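Local atomic coordinates of glycoside hydrolase family 61 protein (PDB entry 5UFV), a protein that depolymerises crystalline and amorphous polysaccharides such as cellulose by copper-dependent oxidation of glycosidic bonds, using a reductant with oxygen or hydrogen peroxide and yielding C1-oxidised products. Residues 81-86 with 191-196; 44-49 with 152-157; 15-20 with 25-30; 89-94 with 172-177. All blocks are in the same frame, centred on the assembly; numbering follows the deposited sequence.

Contact 1: residues 81-86 with 191-196; sequences LVWMYK and AAIPGY
Trp-83 projects from strand 80-86 of the AA9 beta-sandwich into a loop that leaves strand 190-191, where Ile-193 and Tyr-196 receive its indole from two directions. The contact illustrates how one large aromatic side chain can hold an irregular loop against a sheet without any hydrogen bond between the two segments. The tight part lies over the rings. Ile-193 puts its CD1 methyl over one face of the indole in a CH-pi contact, 4.2 Å from the centroid of the six-membered ring of Trp-83 and only 14° off its normal. From another direction the benzo edge of Trp-83 enters a tilted edge-to-face pair with Tyr-196, with ring centroids 4.8 Å apart and planes at 56°. Tyr-196 reaches this place through a chi1 of 76°, which sets CG in the crowded position between backbone N and carbonyl carbon and carries the ring toward the tryptophan. The closest approach is Trp-83 CH2 to Tyr-196 CG, 3.7 Å. Away from these rings the packing slackens: Ala-191 offers only its CB, 4.3 Å from CZ3 of Trp-83, Ala-192 turns its methyl away, and the chain passes a cis peptide before Pro-194 to reach the exposed Gly-195. The polar ends of the aromatic pair meet the same carboxylate: Trp-83 NE1 is hydrogen-bonded to Glu-156 OE1 and Tyr-196 OH to Glu-156 OE2. Within the pair, Trp-83 CZ2 sits 3.7 Å above the Tyr-196 ring plane, over its centre.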
loop_
_atom_site.group_PDB
_atom_site.type_symbol
_atom_site.label_atom_id
_atom_site.label_comp_id
_atom_site.label_asym_id
_atom_site.label_seq_id
_atom_site.Cartn_x
_atom_site.Cartn_y
_atom_site.Cartn_z
ATOM N N LEU A 81 1.032 1.093 -4.054
ATOM C CA LEU A 81 1.972 0.129 -3.529
ATOM C C LEU A 81 1.313 -0.802 -2.514
ATOM O O LEU A 81 0.527 -0.354 -1.676
ATOM C CB LEU A 81 3.126 0.842 -2.860
ATOM C CG LEU A 81 4.082 1.575 -3.813
ATOM C CD1 LEU A 81 3.554 2.942 -4.203
ATOM C CD2 LEU A 81 5.456 1.718 -3.165
ATOM N N VAL A 82 1.650 -2.091 -2.587
ATOM C CA VAL A 82 1.190 -3.043 -1.622
ATOM C C VAL A 82 2.376 -3.784 -1.089
ATOM O O VAL A 82 3.141 -4.340 -1.856
ATOM C CB VAL A 82 0.252 -4.062 -2.249
ATOM C CG1 VAL A 82 -0.339 -4.943 -1.156
ATOM C CG2 VAL A 82 -0.826 -3.363 -3.082
ATOM N N TRP A 83 2.519 -3.802 0.228
ATOM C CA TRP A 83 3.674 -4.361 0.876
ATOM C C TRP A 83 3.264 -5.373 1.897
ATOM O O TRP A 83 2.145 -5.394 2.351
ATOM C CB TRP A 83 4.411 -3.306 1.680
ATOM C CG TRP A 83 4.781 -2.013 1.015
ATOM C CD1 TRP A 83 3.937 -1.017 0.609
ATOM C CD2 TRP A 83 6.109 -1.533 0.775
ATOM N NE1 TRP A 83 4.661 0.034 0.084
ATOM C CE2 TRP A 83 5.993 -0.255 0.183
ATOM C CE3 TRP A 83 7.383 -2.061 0.999
ATOM C CZ2 TRP A 83 7.091 0.500 -0.172
ATOM C CZ3 TRP A 83 8.482 -1.304 0.639
ATOM C CH2 TRP A 83 8.331 -0.040 0.070
ATOM N N MET A 84 4.236 -6.155 2.325
ATOM C CA MET A 84 4.061 -7.117 3.378
ATOM C C MET A 84 5.256 -7.067 4.303
ATOM O O MET A 84 6.286 -6.496 3.983
ATOM C CB MET A 84 3.890 -8.532 2.801
ATOM C CG MET A 84 2.530 -8.759 2.193
ATOM S SD MET A 84 2.170 -10.450 1.636
ATOM C CE MET A 84 1.701 -11.261 3.169
ATOM N N TYR A 85 5.106 -7.694 5.457
ATOM C CA TYR A 85 6.089 -7.597 6.510
ATOM C C TYR A 85 5.918 -8.814 7.379
ATOM O O TYR A 85 4.825 -9.073 7.882
ATOM C CB TYR A 85 5.862 -6.310 7.317
ATOM C CG TYR A 85 6.780 -6.132 8.487
ATOM C CD1 TYR A 85 6.623 -6.882 9.650
ATOM C CD2 TYR A 85 7.783 -5.199 8.449
ATOM C CE1 TYR A 85 7.470 -6.728 10.731
ATOM C CE2 TYR A 85 8.626 -5.018 9.527
ATOM C CZ TYR A 85 8.470 -5.789 10.672
ATOM O OH TYR A 85 9.325 -5.588 11.732
ATOM N N LYS A 86 7.011 -9.542 7.551
ATOM C CA LYS A 86 7.020 -10.748 8.346
ATOM C C LYS A 86 7.170 -10.434 9.830
ATOM O O LYS A 86 8.250 -10.065 10.274
ATOM C CB LYS A 86 8.169 -11.641 7.888
ATOM C CG LYS A 86 8.336 -12.924 8.689
ATOM C CD LYS A 86 7.442 -14.024 8.186
ATOM C CE LYS A 86 7.324 -15.167 9.187
ATOM N NZ LYS A 86 8.602 -15.889 9.353
ATOM N N ALA A 191 12.727 -2.902 2.939
ATOM C CA ALA A 191 12.923 -1.512 3.391
ATOM C C ALA A 191 12.231 -1.252 4.724
ATOM O O ALA A 191 11.342 -1.992 5.148
ATOM C CB ALA A 191 12.357 -0.555 2.374
ATOM N N ALA A 192 12.660 -0.189 5.380
ATOM C CA ALA A 192 11.952 0.361 6.508
ATOM C C ALA A 192 10.885 1.325 6.018
ATOM O O ALA A 192 10.995 1.888 4.923
ATOM C CB ALA A 192 12.935 1.091 7.417
ATOM N N ILE A 193 9.848 1.498 6.825
ATOM C CA ILE A 193 8.824 2.508 6.551
ATOM C C ILE A 193 8.461 3.199 7.867
ATOM O O ILE A 193 8.047 2.527 8.816
ATOM C CB ILE A 193 7.540 1.897 5.993
ATOM C CG1 ILE A 193 7.828 0.980 4.815
ATOM C CG2 ILE A 193 6.600 2.982 5.530
ATOM C CD1 ILE A 193 6.603 0.183 4.400
ATOM N N PRO A 194 8.636 4.515 7.976
ATOM C CA PRO A 194 9.279 5.381 6.974
ATOM C C PRO A 194 10.730 5.009 6.728
ATOM O O PRO A 194 11.334 4.344 7.569
ATOM C CB PRO A 194 9.224 6.765 7.633
ATOM C CG PRO A 194 9.123 6.487 9.098
ATOM C CD PRO A 194 8.332 5.230 9.226
ATOM N N GLY A 195 11.272 5.429 5.583
ATOM C CA GLY A 195 12.650 5.098 5.231
ATOM C C GLY A 195 12.891 4.738 3.774
ATOM O O GLY A 195 13.949 5.044 3.222
ATOM N N TYR A 196 11.928 4.080 3.144
ATOM C CA TYR A 196 12.123 3.610 1.773
ATOM C C TYR A 196 12.269 4.720 0.721
ATOM O O TYR A 196 12.693 4.462 -0.419
ATOM C CB TYR A 196 10.989 2.652 1.377
ATOM C CG TYR A 196 9.660 3.301 1.052
ATOM C CD1 TYR A 196 9.358 3.690 -0.245
ATOM C CD2 TYR A 196 8.696 3.492 2.036
ATOM C CE1 TYR A 196 8.148 4.265 -0.551
ATOM C CE2 TYR A 196 7.471 4.068 1.740
ATOM C CZ TYR A 196 7.199 4.454 0.436
ATOM O OH TYR A 196 5.981 5.039 0.109
#

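Contact 2: residues 44-49 with 152-157; sequences PKLRCN and LVRHEL
With CG set opposite the backbone N (chi1 169°) and the chain straight as far as NE, Arg-154 carries its guanidinium from strand 149-159 of the beta-sandwich to the backbone of Leu-46 and Arg-47. A chi4 of -75° then turns the flat group out of the line of the chain. Here a buried arginine joins a sheet to the weakly bonded helical turn 45-48 by serving its carbonyls. NH2 donates to Leu-46 O at 2.9 Å, while NE makes a more bent bond of 2.8 Å to Arg-47 O and a weak one to Leu-46 O. Both oxygens lie near the guanidinium plane, although NH2 stands above the carbonyl plane of Leu-46. Two residues along the strand, the extended Glu-156 completes the grip: Arg-154 NH1 meets its OE1 at 2.7 Å in a salt bridge, and NH2 meets its OE2 at 3.1 Å, both from above the carboxylate plane. Tyr-196 and Trp-83 also bond to this carboxylate. These bonds hold the guanidinium against rotation, and the buried charges probably stabilise each other. The disulfide from Cys-48 to Cys-172 fixes the same turn to strand 167-177. The CD1 methyl of Leu-46 lies against the polar pair, 3.7 Å from Glu-156 OE2.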
loop_
_atom_site.group_PDB
_atom_site.type_symbol
_atom_site.label_atom_id
_atom_site.label_comp_id
_atom_site.label_asym_id
_atom_site.label_seq_id
_atom_site.Cartn_x
_atom_site.Cartn_y
_atom_site.Cartn_z
ATOM N N PRO A 44 6.230 9.000 11.125
ATOM C CA PRO A 44 5.922 7.616 11.549
ATOM C C PRO A 44 4.511 7.136 11.176
ATOM O O PRO A 44 4.275 5.924 11.036
ATOM C CB PRO A 44 6.063 7.663 13.078
ATOM C CG PRO A 44 6.846 8.885 13.378
ATOM C CD PRO A 44 6.663 9.852 12.247
ATOM N N LYS A 45 3.596 8.092 11.031
ATOM C CA LYS A 45 2.255 7.820 10.576
ATOM C C LYS A 45 2.279 7.195 9.202
ATOM O O LYS A 45 1.339 6.495 8.844
ATOM C CB LYS A 45 1.426 9.087 10.505
ATOM C CG LYS A 45 1.312 9.866 11.800
ATOM C CD LYS A 45 0.104 9.480 12.609
ATOM C CE LYS A 45 0.222 10.099 14.003
ATOM N NZ LYS A 45 -0.974 9.841 14.867
ATOM N N LEU A 46 3.343 7.413 8.434
ATOM C CA LEU A 46 3.481 6.736 7.136
ATOM C C LEU A 46 3.342 5.201 7.179
ATOM O O LEU A 46 2.826 4.618 6.250
ATOM C CB LEU A 46 4.802 7.100 6.481
ATOM C CG LEU A 46 4.987 6.596 5.056
ATOM C CD1 LEU A 46 3.905 7.150 4.131
ATOM C CD2 LEU A 46 6.360 6.972 4.559
ATOM N N ARG A 47 3.756 4.561 8.264
ATOM C CA ARG A 47 3.739 3.118 8.335
ATOM C C ARG A 47 2.340 2.528 8.249
ATOM O O ARG A 47 2.022 1.790 7.321
ATOM C CB ARG A 47 4.432 2.635 9.620
ATOM C CG ARG A 47 4.704 1.137 9.644
ATOM C CD ARG A 47 5.445 0.708 10.892
ATOM N NE ARG A 47 6.736 1.354 10.888
ATOM C CZ ARG A 47 7.562 1.413 11.909
ATOM N NH1 ARG A 47 7.265 0.839 13.073
ATOM N NH2 ARG A 47 8.678 2.079 11.753
ATOM N N CYS A 48 1.514 2.827 9.230
ATOM C CA CYS A 48 0.175 2.264 9.299
ATOM C C CYS A 48 -0.811 3.330 9.732
ATOM O O CYS A 48 -1.804 3.035 10.402
ATOM C CB CYS A 48 0.158 1.103 10.299
ATOM S SG CYS A 48 1.109 -0.372 9.808
ATOM N N ASN A 49 -0.545 4.574 9.331
ATOM C CA ASN A 49 -1.425 5.696 9.632
ATOM C C ASN A 49 -1.682 5.781 11.125
ATOM O O ASN A 49 -2.794 6.098 11.543
ATOM C CB ASN A 49 -2.746 5.557 8.860
ATOM C CG ASN A 49 -3.311 6.875 8.371
ATOM O OD1 ASN A 49 -3.028 7.936 8.886
ATOM N ND2 ASN A 49 -4.146 6.791 7.383
ATOM N N LEU A 152 1.915 -8.618 8.274
ATOM C CA LEU A 152 1.111 -7.433 8.000
ATOM C C LEU A 152 1.120 -7.230 6.508
ATOM O O LEU A 152 2.080 -7.581 5.832
ATOM C CB LEU A 152 1.689 -6.202 8.660
ATOM C CG LEU A 152 2.097 -6.336 10.124
ATOM C CD1 LEU A 152 2.663 -5.008 10.597
ATOM C CD2 LEU A 152 0.917 -6.752 10.976
ATOM N N VAL A 153 0.037 -6.678 5.991
ATOM C CA VAL A 153 -0.006 -6.280 4.601
ATOM C C VAL A 153 -0.358 -4.817 4.607
ATOM O O VAL A 153 -1.199 -4.432 5.383
ATOM C CB VAL A 153 -1.062 -7.052 3.823
ATOM C CG1 VAL A 153 -2.427 -6.949 4.496
ATOM C CG2 VAL A 153 -1.128 -6.540 2.388
ATOM N N ARG A 154 0.279 -4.005 3.763
ATOM C CA ARG A 154 0.111 -2.537 3.810
ATOM C C ARG A 154 -0.229 -1.996 2.429
ATOM O O ARG A 154 0.522 -2.228 1.463
ATOM C CB ARG A 154 1.406 -1.889 4.328
ATOM C CG ARG A 154 1.509 -0.382 4.196
ATOM C CD ARG A 154 2.814 0.068 4.827
ATOM N NE ARG A 154 2.971 1.511 4.731
ATOM C CZ ARG A 154 3.296 2.160 3.607
ATOM N NH1 ARG A 154 3.553 1.481 2.468
ATOM N NH2 ARG A 154 3.371 3.497 3.625
ATOM N N HIS A 155 -1.348 -1.279 2.328
ATOM C CA HIS A 155 -1.737 -0.660 1.067
ATOM C C HIS A 155 -1.440 0.785 1.167
ATOM O O HIS A 155 -1.714 1.381 2.189
ATOM C CB HIS A 155 -3.219 -0.863 0.764
ATOM C CG HIS A 155 -3.557 -2.279 0.440
ATOM N ND1 HIS A 155 -3.675 -3.254 1.408
ATOM C CD2 HIS A 155 -3.714 -2.908 -0.746
ATOM C CE1 HIS A 155 -3.926 -4.415 0.833
ATOM N NE2 HIS A 155 -3.950 -4.233 -0.471
ATOM N N GLU A 156 -0.884 1.347 0.102
ATOM C CA GLU A 156 -0.445 2.709 0.112
ATOM C C GLU A 156 -0.714 3.274 -1.246
ATOM O O GLU A 156 -0.308 2.688 -2.265
ATOM C CB GLU A 156 1.050 2.782 0.430
ATOM C CG GLU A 156 1.699 4.164 0.340
ATOM C CD GLU A 156 3.226 4.129 0.576
ATOM O OE1 GLU A 156 3.882 3.090 0.277
ATOM O OE2 GLU A 156 3.794 5.138 1.084
ATOM N N LEU A 157 -1.424 4.406 -1.243
ATOM C CA LEU A 157 -1.654 5.218 -2.412
ATOM C C LEU A 157 -0.951 6.508 -2.156
ATOM O O LEU A 157 -1.081 7.064 -1.067
ATOM C CB LEU A 157 -3.134 5.539 -2.586
ATOM C CG LEU A 157 -4.086 4.354 -2.702
ATOM C CD1 LEU A 157 -5.474 4.866 -3.048
ATOM C CD2 LEU A 157 -3.610 3.330 -3.718
#

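Contact 3: residues 15-20 with 25-30; sequences PGYSGF and QDVIQW
Gln-29 meets the backbone of Gly-16 and Tyr-17 where a long loop after strand 12-15, probably the L2 loop of AA9 enzymes, doubles back on itself. The polar contacts centre on its amide. Tyr-17 N donates to Gln-29 OE1 at 2.9 Å, a bent bond with an N-H...O angle of 136°, its donor tilted from the amide plane. Gln-29 runs extended from CG onward to get there, and Gly-16, having no side chain, leaves room for OE1 at 3.4 Å from its CA. The amide has other work: OE1 also accepts from Trp-32 NE1, and NE2 is hydrogen-bonded to Val-4 O and Tyr-7 OH. Shortening Gln-29 to an alanine is likely to leave Tyr-17 N and Trp-32 NE1 without this acceptor and to remove the ties to Val-4 and Tyr-7 of strand 4-9. Van der Waals packing comes from Val-27: CG1 lies 3.6 Å from Pro-15 O, while CG2 comes to the edge of the Tyr-17 ring and forms an apolar pair with Tyr-17 CB at 4.2 Å. On the exposed side, Pro-15 CG and Gln-25 NE2 touch lightly, 4.1 Å apart. Water supplies the third kind of link, donating to Pro-15 O at 2.6 Å and accepting from Ile-28 N at 3.1 Å.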
loop_
_atom_site.group_PDB
_atom_site.type_symbol
_atom_site.label_atom_id
_atom_site.label_comp_id
_atom_site.label_asym_id
_atom_site.label_seq_id
_atom_site.Cartn_x
_atom_site.Cartn_y
_atom_site.Cartn_z
ATOM N N PRO A 15 -14.384 -6.905 7.257
ATOM C CA PRO A 15 -14.594 -5.475 7.410
ATOM C C PRO A 15 -13.370 -4.753 7.953
ATOM O O PRO A 15 -12.578 -5.297 8.713
ATOM C CB PRO A 15 -15.752 -5.367 8.393
ATOM C CG PRO A 15 -15.929 -6.718 8.993
ATOM C CD PRO A 15 -15.133 -7.713 8.235
ATOM N N GLY A 16 -13.202 -3.522 7.539
ATOM C CA GLY A 16 -12.136 -2.749 8.095
ATOM C C GLY A 16 -12.551 -2.061 9.392
ATOM O O GLY A 16 -13.715 -2.111 9.831
ATOM N N TYR A 17 -11.553 -1.407 9.984
ATOM C CA TYR A 17 -11.760 -0.503 11.090
ATOM C C TYR A 17 -12.545 0.666 10.566
ATOM O O TYR A 17 -12.404 1.069 9.407
ATOM C CB TYR A 17 -10.395 -0.055 11.580
ATOM C CG TYR A 17 -10.355 0.801 12.815
ATOM C CD1 TYR A 17 -10.525 0.246 14.087
ATOM C CD2 TYR A 17 -10.069 2.172 12.716
ATOM C CE1 TYR A 17 -10.453 1.046 15.223
ATOM C CE2 TYR A 17 -9.984 2.980 13.839
ATOM C CZ TYR A 17 -10.164 2.420 15.087
ATOM O OH TYR A 17 -10.065 3.241 16.194
ATOM N N SER A 18 -13.398 1.203 11.415
ATOM C CA SER A 18 -14.195 2.338 11.048
ATOM C C SER A 18 -13.579 3.621 11.612
ATOM O O SER A 18 -13.972 4.097 12.684
ATOM C CB SER A 18 -15.609 2.135 11.553
ATOM O OG SER A 18 -16.420 3.262 11.209
ATOM N N GLY A 19 -12.629 4.176 10.860
ATOM C CA GLY A 19 -11.850 5.356 11.241
ATOM C C GLY A 19 -12.657 6.524 11.796
ATOM O O GLY A 19 -12.304 7.087 12.825
ATOM N N PHE A 20 -13.771 6.861 11.151
ATOM C CA PHE A 20 -14.547 8.041 11.554
ATOM C C PHE A 20 -15.484 7.805 12.732
ATOM O O PHE A 20 -16.020 8.748 13.278
ATOM C CB PHE A 20 -15.387 8.563 10.394
ATOM C CG PHE A 20 -14.595 9.132 9.275
ATOM C CD1 PHE A 20 -13.971 10.376 9.423
ATOM C CD2 PHE A 20 -14.521 8.460 8.048
ATOM C CE1 PHE A 20 -13.249 10.932 8.379
ATOM C CE2 PHE A 20 -13.794 8.983 6.996
ATOM C CZ PHE A 20 -13.152 10.223 7.165
ATOM N N GLN A 25 -15.676 -3.209 17.458
ATOM C CA GLN A 25 -15.741 -4.595 17.016
ATOM C C GLN A 25 -14.348 -5.058 16.558
ATOM O O GLN A 25 -13.586 -4.289 15.968
ATOM C CB GLN A 25 -16.785 -4.710 15.903
ATOM C CG GLN A 25 -16.618 -5.871 14.931
ATOM C CD GLN A 25 -16.969 -5.487 13.491
ATOM O OE1 GLN A 25 -16.738 -4.351 13.060
ATOM N NE2 GLN A 25 -17.519 -6.438 12.741
ATOM N N ASP A 26 -14.032 -6.325 16.831
ATOM C CA ASP A 26 -12.783 -6.953 16.386
ATOM C C ASP A 26 -12.626 -6.936 14.857
ATOM O O ASP A 26 -13.540 -7.337 14.141
ATOM C CB ASP A 26 -12.713 -8.398 16.879
ATOM C CG ASP A 26 -12.487 -8.514 18.401
ATOM O OD1 ASP A 26 -12.042 -7.538 19.036
ATOM O OD2 ASP A 26 -12.764 -9.612 18.969
ATOM N N VAL A 27 -11.474 -6.478 14.367
ATOM C CA VAL A 27 -11.171 -6.504 12.926
ATOM C C VAL A 27 -9.734 -6.951 12.621
ATOM O O VAL A 27 -8.949 -7.188 13.521
ATOM C CB VAL A 27 -11.485 -5.136 12.251
ATOM C CG1 VAL A 27 -12.998 -4.818 12.282
ATOM C CG2 VAL A 27 -10.689 -4.000 12.898
ATOM N N ILE A 28 -9.395 -7.122 11.346
ATOM C CA ILE A 28 -8.019 -7.506 10.955
ATOM C C ILE A 28 -7.120 -6.276 10.704
ATOM O O ILE A 28 -5.891 -6.374 10.690
ATOM C CB ILE A 28 -8.005 -8.431 9.722
ATOM C CG1 ILE A 28 -8.537 -7.708 8.479
ATOM C CG2 ILE A 28 -8.833 -9.694 9.958
ATOM C CD1 ILE A 28 -8.139 -8.378 7.174
ATOM N N GLN A 29 -7.764 -5.119 10.543
ATOM C CA GLN A 29 -7.113 -3.875 10.152
ATOM C C GLN A 29 -6.661 -3.027 11.356
ATOM O O GLN A 29 -7.404 -2.873 12.336
ATOM C CB GLN A 29 -8.082 -3.044 9.287
ATOM C CG GLN A 29 -7.410 -1.965 8.455
ATOM C CD GLN A 29 -8.399 -1.121 7.659
ATOM O OE1 GLN A 29 -9.426 -0.687 8.189
ATOM N NE2 GLN A 29 -8.105 -0.887 6.395
ATOM N N TRP A 30 -5.460 -2.464 11.249
ATOM C CA TRP A 30 -4.921 -1.533 12.231
ATOM C C TRP A 30 -5.667 -0.219 12.117
ATOM O O TRP A 30 -6.190 0.107 11.074
ATOM C CB TRP A 30 -3.426 -1.322 11.988
ATOM C CG TRP A 30 -2.577 -2.458 12.440
ATOM C CD1 TRP A 30 -2.921 -3.776 12.493
ATOM C CD2 TRP A 30 -1.230 -2.387 12.872
ATOM N NE1 TRP A 30 -1.863 -4.539 12.966
ATOM C CE2 TRP A 30 -0.812 -3.698 13.198
ATOM C CE3 TRP A 30 -0.325 -1.340 13.030
ATOM C CZ2 TRP A 30 0.439 -3.974 13.670
ATOM C CZ3 TRP A 30 0.927 -1.626 13.497
ATOM C CH2 TRP A 30 1.294 -2.922 13.820
HETATM O O HOH W 1 -12.028 -7.628 9.717
#

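Contact 4: residues 89-94 with 172-177; sequences GDFSSC and CAQIKV
Phe-91 lays one face of its ring over the side chain of Gln-174, an example of an aromatic residue shielding an amide whose polar atoms are already engaged. The Gln-174 amide lies nearly flat against the ring, its plane 22° from that of Phe-91, and the two side chains run antiparallel. Nearer the strand, Gln-174 CB makes a CH-pi contact 4.0 Å from the centroid of the Phe-91 ring. With Gln-174 CG beside its own backbone N (chi1 -59°), the extended chain carries the amide outward along the ring to its CB end, with OE1 3.6 Å from Phe-91 CB. That amide is fixed by Trp-30 NE1, which donates to OE1, and by Leu-56 O, which accepts from NE2. The ring edge points at the strand backbone, where Phe-91 CZ approaches Ile-175 O to 3.5 Å. Lys-176 closes the side more loosely, its NZ 4.3 Å from Phe-91 CE2 and hydrogen-bonded to Asn-150. Replacing Phe-91 by a serine would probably uncover the Gln-174 amide and open a gap between loop and strand. Phe-91 begins the short 3-10 turn 91-93, between strands 80-86 and 101-107, and so packs this disulfide-bearing loop onto strand 167-177, which runs between strands 149-159 and 58-60 in the sheet.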
loop_
_atom_site.group_PDB
_atom_site.type_symbol
_atom_site.label_atom_id
_atom_site.label_comp_id
_atom_site.label_asym_id
_atom_site.label_seq_id
_atom_site.Cartn_x
_atom_site.Cartn_y
_atom_site.Cartn_z
ATOM N N GLY A 89 7.123 -12.690 15.638
ATOM C CA GLY A 89 6.294 -13.663 16.351
ATOM C C GLY A 89 4.824 -13.346 16.343
ATOM O O GLY A 89 4.159 -13.362 15.298
ATOM N N ASP A 90 4.321 -13.070 17.534
ATOM C CA ASP A 90 2.928 -12.719 17.763
ATOM C C ASP A 90 2.595 -11.417 17.033
ATOM O O ASP A 90 3.417 -10.488 17.037
ATOM C CB ASP A 90 2.776 -12.527 19.269
ATOM C CG ASP A 90 1.354 -12.318 19.711
ATOM O OD1 ASP A 90 0.430 -12.592 18.918
ATOM O OD2 ASP A 90 1.166 -11.867 20.872
ATOM N N PHE A 91 1.415 -11.310 16.429
ATOM C CA PHE A 91 0.963 -10.008 15.909
ATOM C C PHE A 91 1.014 -8.897 16.958
ATOM O O PHE A 91 1.285 -7.760 16.640
ATOM C CB PHE A 91 -0.477 -10.044 15.439
ATOM C CG PHE A 91 -0.692 -10.767 14.149
ATOM C CD1 PHE A 91 -0.264 -10.209 12.963
ATOM C CD2 PHE A 91 -1.373 -11.978 14.124
ATOM C CE1 PHE A 91 -0.475 -10.853 11.765
ATOM C CE2 PHE A 91 -1.611 -12.619 12.931
ATOM C CZ PHE A 91 -1.162 -12.049 11.743
ATOM N N SER A 92 0.717 -9.221 18.205
ATOM C CA SER A 92 0.636 -8.200 19.236
ATOM C C SER A 92 1.961 -7.514 19.514
ATOM O O SER A 92 1.965 -6.379 19.991
ATOM C CB SER A 92 0.085 -8.787 20.531
ATOM O OG SER A 92 -1.117 -9.485 20.275
ATOM N N SER A 93 3.083 -8.175 19.233
ATOM C CA SER A 93 4.388 -7.553 19.536
ATOM C C SER A 93 5.054 -7.033 18.266
ATOM O O SER A 93 6.188 -6.588 18.283
ATOM C CB SER A 93 5.299 -8.507 20.321
ATOM O OG SER A 93 5.311 -9.772 19.728
ATOM N N CYS A 94 4.306 -7.057 17.173
ATOM C CA CYS A 94 4.755 -6.585 15.874
ATOM C C CYS A 94 4.373 -5.100 15.777
ATOM O O CYS A 94 3.186 -4.770 15.838
ATOM C CB CYS A 94 4.001 -7.388 14.821
ATOM S SG CYS A 94 4.636 -7.410 13.138
ATOM N N CYS A 172 -2.753 -0.759 7.318
ATOM C CA CYS A 172 -2.247 -2.131 7.575
ATOM C C CYS A 172 -3.346 -3.063 8.096
ATOM O O CYS A 172 -4.269 -2.621 8.815
ATOM C CB CYS A 172 -1.085 -2.149 8.584
ATOM S SG CYS A 172 0.212 -1.016 8.070
ATOM N N ALA A 173 -3.200 -4.342 7.723
ATOM C CA ALA A 173 -4.113 -5.437 8.099
ATOM C C ALA A 173 -3.303 -6.673 8.423
ATOM O O ALA A 173 -2.139 -6.758 8.043
ATOM C CB ALA A 173 -5.075 -5.748 6.968
ATOM N N GLN A 174 -3.914 -7.626 9.104
ATOM C CA GLN A 174 -3.191 -8.789 9.633
ATOM C C GLN A 174 -3.517 -10.095 8.873
ATOM O O GLN A 174 -4.679 -10.501 8.766
ATOM C CB GLN A 174 -3.483 -8.937 11.131
ATOM C CG GLN A 174 -3.085 -7.702 11.915
ATOM C CD GLN A 174 -3.052 -7.880 13.416
ATOM O OE1 GLN A 174 -2.244 -7.253 14.089
ATOM N NE2 GLN A 174 -3.923 -8.703 13.945
ATOM N N ILE A 175 -2.479 -10.734 8.341
ATOM C CA ILE A 175 -2.627 -11.959 7.545
ATOM C C ILE A 175 -1.797 -13.081 8.168
ATOM O O ILE A 175 -0.578 -12.925 8.373
ATOM C CB ILE A 175 -2.104 -11.765 6.117
ATOM C CG1 ILE A 175 -2.605 -10.447 5.542
ATOM C CG2 ILE A 175 -2.493 -12.941 5.233
ATOM C CD1 ILE A 175 -3.996 -10.493 4.980
ATOM N N LYS A 176 -2.465 -14.194 8.478
ATOM C CA LYS A 176 -1.779 -15.401 8.886
ATOM C C LYS A 176 -1.615 -16.274 7.644
ATOM O O LYS A 176 -2.596 -16.869 7.160
ATOM C CB LYS A 176 -2.525 -16.150 9.990
ATOM C CG LYS A 176 -1.666 -17.271 10.540
ATOM C CD LYS A 176 -2.325 -18.118 11.618
ATOM C CE LYS A 176 -2.808 -17.339 12.845
ATOM N NZ LYS A 176 -1.734 -16.846 13.753
ATOM N N VAL A 177 -0.384 -16.319 7.129
ATOM C CA VAL A 177 -0.017 -17.091 5.930
ATOM C C VAL A 177 0.265 -18.544 6.264
ATOM O O VAL A 177 1.175 -18.840 7.047
ATOM C CB VAL A 177 1.244 -16.509 5.278
ATOM C CG1 VAL A 177 1.714 -17.363 4.111
ATOM C CG2 VAL A 177 0.968 -15.090 4.815
#

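How the contacts relate
From the N terminus, contact 3 closes first, a short loop complete before the others begin. Contact 2 opens at 44-49, contact 1 at 81-86 and contact 4 at 89-94. They close in a different order: contact 2 at 152-157, contact 4 at 172-177 and contact 1 at 191-196. Contact 4 is thus wholly enclosed by contact 1, whereas contact 2 crosses both. Strands 80-86, 149-159 and 167-177, which lie in one sheet, give contacts 1, 2 and 4 a common base to which a helical turn, a 3-10 loop and an irregular loop are fastened. Contact 3 joins this group through Trp-30, whose N bonds to Cys-172 O at 2.7 Å. Arg-47 NE, bonded to Ile-193 O, connects contacts 1 and 2.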